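Local structure of mannose-6-phosphate isomerase (2QH5) at residues S43-A48 against K71-N76. The protein probably makes GDP-mannose from mannose 1-phosphate and GTP, the work of the N-terminal nucleotidyltransferase domain modelled here, within a longer type 2 mannose-6-phosphate isomerase. Sequence-based numbering, arbitrary orientation.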
loop_
_atom_site.group_PDB
_atom_site.type_symbol
_atom_site.label_atom_id
_atom_site.label_comp_id
_atom_site.label_asym_id
_atom_site.label_seq_id
_atom_site.Cartn_x
_atom_site.Cartn_y
_atom_site.Cartn_z
ATOM N N SER A 43 -3.919 11.587 -3.470
ATOM C CA SER A 43 -3.161 10.586 -2.720
ATOM C C SER A 43 -1.660 10.884 -2.720
ATOM O O SER A 43 -0.978 10.650 -1.725
ATOM C CB SER A 43 -3.408 9.188 -3.279
ATOM O OG SER A 43 -4.752 8.773 -3.099
ATOM N N PHE A 44 -1.151 11.401 -3.835
ATOM C CA PHE A 44 0.253 11.775 -3.919
ATOM C C PHE A 44 0.567 12.914 -2.958
ATOM O O PHE A 44 1.486 12.809 -2.142
ATOM C CB PHE A 44 0.668 12.163 -5.353
ATOM C CG PHE A 44 2.102 12.602 -5.447
ATOM C CD1 PHE A 44 2.433 13.948 -5.498
ATOM C CD2 PHE A 44 3.122 11.671 -5.417
ATOM C CE1 PHE A 44 3.771 14.350 -5.528
ATOM C CE2 PHE A 44 4.462 12.070 -5.452
ATOM C CZ PHE A 44 4.782 13.408 -5.511
ATOM N N LYS A 45 -0.216 13.988 -3.070
ATOM C CA LYS A 45 -0.006 15.237 -2.328
ATOM C C LYS A 45 -0.090 15.023 -0.823
ATOM O O LYS A 45 0.732 15.548 -0.067
ATOM C CB LYS A 45 -1.039 16.289 -2.767
ATOM C CG LYS A 45 -0.845 17.690 -2.182
ATOM C CD LYS A 45 -2.043 18.596 -2.486
ATOM C CE LYS A 45 -1.790 20.037 -2.036
ATOM N NZ LYS A 45 -2.989 20.909 -2.235
ATOM N N ARG A 46 -1.086 14.241 -0.408
ATOM C CA ARG A 46 -1.355 13.972 1.005
ATOM C C ARG A 46 -0.208 13.266 1.728
ATOM O O ARG A 46 0.083 13.598 2.876
ATOM C CB ARG A 46 -2.691 13.236 1.149
ATOM C CG ARG A 46 -2.703 11.994 2.007
ATOM C CD ARG A 46 -4.119 11.439 2.180
ATOM N NE ARG A 46 -4.974 11.601 1.000
ATOM C CZ ARG A 46 -5.395 10.605 0.223
ATOM N NH1 ARG A 46 -5.046 9.347 0.478
ATOM N NH2 ARG A 46 -6.172 10.869 -0.821
ATOM N N ASN A 47 0.467 12.336 1.043
ATOM C CA ASN A 47 1.598 11.606 1.633
ATOM C C ASN A 47 2.974 12.205 1.385
ATOM O O ASN A 47 3.911 11.913 2.122
ATOM C CB ASN A 47 1.601 10.159 1.168
ATOM C CG ASN A 47 0.390 9.396 1.644
ATOM O OD1 ASN A 47 0.358 8.900 2.769
ATOM N ND2 ASN A 47 -0.614 9.288 0.784
ATOM N N ALA A 48 3.108 13.029 0.350
ATOM C CA ALA A 48 4.426 13.559 -0.039
ATOM C C ALA A 48 5.028 14.455 1.043
ATOM O O ALA A 48 6.257 14.523 1.204
ATOM C CB ALA A 48 4.332 14.305 -1.367
ATOM N N LYS A 71 3.050 16.903 -12.027
ATOM C CA LYS A 71 4.092 17.816 -12.489
ATOM C C LYS A 71 4.139 19.071 -11.615
ATOM O O LYS A 71 5.217 19.595 -11.330
ATOM C CB LYS A 71 3.881 18.180 -13.963
ATOM C CG LYS A 71 5.075 18.859 -14.651
ATOM C CD LYS A 71 6.204 17.879 -14.978
ATOM C CE LYS A 71 7.333 17.933 -13.949
ATOM N NZ LYS A 71 8.362 16.881 -14.188
ATOM N N ASN A 72 2.964 19.530 -11.188
ATOM C CA ASN A 72 2.842 20.655 -10.256
ATOM C C ASN A 72 3.397 20.334 -8.868
ATOM O O ASN A 72 3.958 21.205 -8.197
ATOM C CB ASN A 72 1.373 21.080 -10.116
ATOM C CG ASN A 72 0.923 22.042 -11.207
ATOM O OD1 ASN A 72 1.683 22.379 -12.119
ATOM N ND2 ASN A 72 -0.324 22.489 -11.115
ATOM N N GLU A 73 3.244 19.076 -8.458
ATOM C CA GLU A 73 3.483 18.654 -7.078
ATOM C C GLU A 73 4.958 18.393 -6.726
ATOM O O GLU A 73 5.336 18.475 -5.556
ATOM C CB GLU A 73 2.632 17.422 -6.754
ATOM C CG GLU A 73 1.221 17.429 -7.354
ATOM C CD GLU A 73 0.196 18.160 -6.499
ATOM O OE1 GLU A 73 0.485 18.452 -5.319
ATOM O OE2 GLU A 73 -0.913 18.436 -7.011
ATOM N N ILE A 74 5.780 18.075 -7.728
ATOM C CA ILE A 74 7.211 17.830 -7.500
ATOM C C ILE A 74 7.973 19.141 -7.275
ATOM O O ILE A 74 8.558 19.710 -8.205
ATOM C CB ILE A 74 7.872 17.028 -8.655
ATOM C CG1 ILE A 74 7.049 15.786 -8.999
ATOM C CG2 ILE A 74 9.304 16.617 -8.284
ATOM C CD1 ILE A 74 7.371 15.187 -10.360
ATOM N N LYS A 75 7.944 19.622 -6.035
ATOM C CA LYS A 75 8.706 20.803 -5.645
ATOM C C LYS A 75 9.877 20.356 -4.782
ATOM O O LYS A 75 9.734 20.196 -3.564
ATOM C CB LYS A 75 7.828 21.811 -4.892
ATOM C CG LYS A 75 6.581 22.260 -5.653
ATOM C CD LYS A 75 6.239 23.723 -5.377
ATOM C CE LYS A 75 7.114 24.666 -6.206
ATOM N NZ LYS A 75 6.807 26.104 -5.955
ATOM N N ASN A 76 11.022 20.139 -5.432
ATOM C CA ASN A 76 12.228 19.571 -4.807
ATOM C C ASN A 76 12.055 18.138 -4.275
ATOM O O ASN A 76 12.917 17.629 -3.551
ATOM C CB ASN A 76 12.797 20.496 -3.714
ATOM C CG ASN A 76 13.605 21.660 -4.279
ATOM O OD1 ASN A 76 13.850 21.745 -5.486
ATOM N ND2 ASN A 76 14.029 22.562 -3.397
#
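Lys-45 and Glu-73 bring the two backbones closest, 6.8 Å between their CA atoms. Residues 43-48 belong to helix 39-48. Opposite them, 71-76 lies in the loop between helix 63-69 and strand 78-84: helical in its angles through Glu-73, then turned by an inverse gamma turn centred on Ile-74, which a weak hydrogen bond from Lys-75 N to Glu-73 O closes.

Glu-73 does most of the touching. Its CB meets the edge of the Phe-44 ring, near the ring plane, 3.5 Å from CE1, and its CG stands farther off, 4.1 Å from Phe-44 CD1. Phe-44 CG lies anti to the backbone N (chi1 178°), which carries the ring out toward the loop; Ala-48 CB covers part of one face. Beyond CG the glutamate bends at chi2 (-86°), its carboxylate plane standing 74° from the ring, and OE1 comes to rest 3.5 Å from Lys-45 CG. The extended lysine crosses the glutamate at about a right angle and leads away, leaving NZ 5.3 Å from Glu-73 OE1.

On the helix side turned from the loop, Asn-47 ND2 donates to Ser-43 O at 2.9 Å, while its OD1 is hydrogen-bonded to Tyr-122 OH. Phe-44 also reaches Leu-9, Thr-54 and Ile-56 on the central strands of this GT-A-type nucleotidyltransferase domain, so the contact joins a sheet-covering helix to a peripheral loop.

Across the contact, then, hydrocarbon meets hydrocarbon and one carboxylate oxygen, Glu-73 OE1, rests against the methylenes of Lys-45. Lys-45 probably lends long-range electrostatic attraction rather than a salt bridge; Glu-73 OE2 has a weak, long ion pair with Lys-37 NZ, outside the two segments.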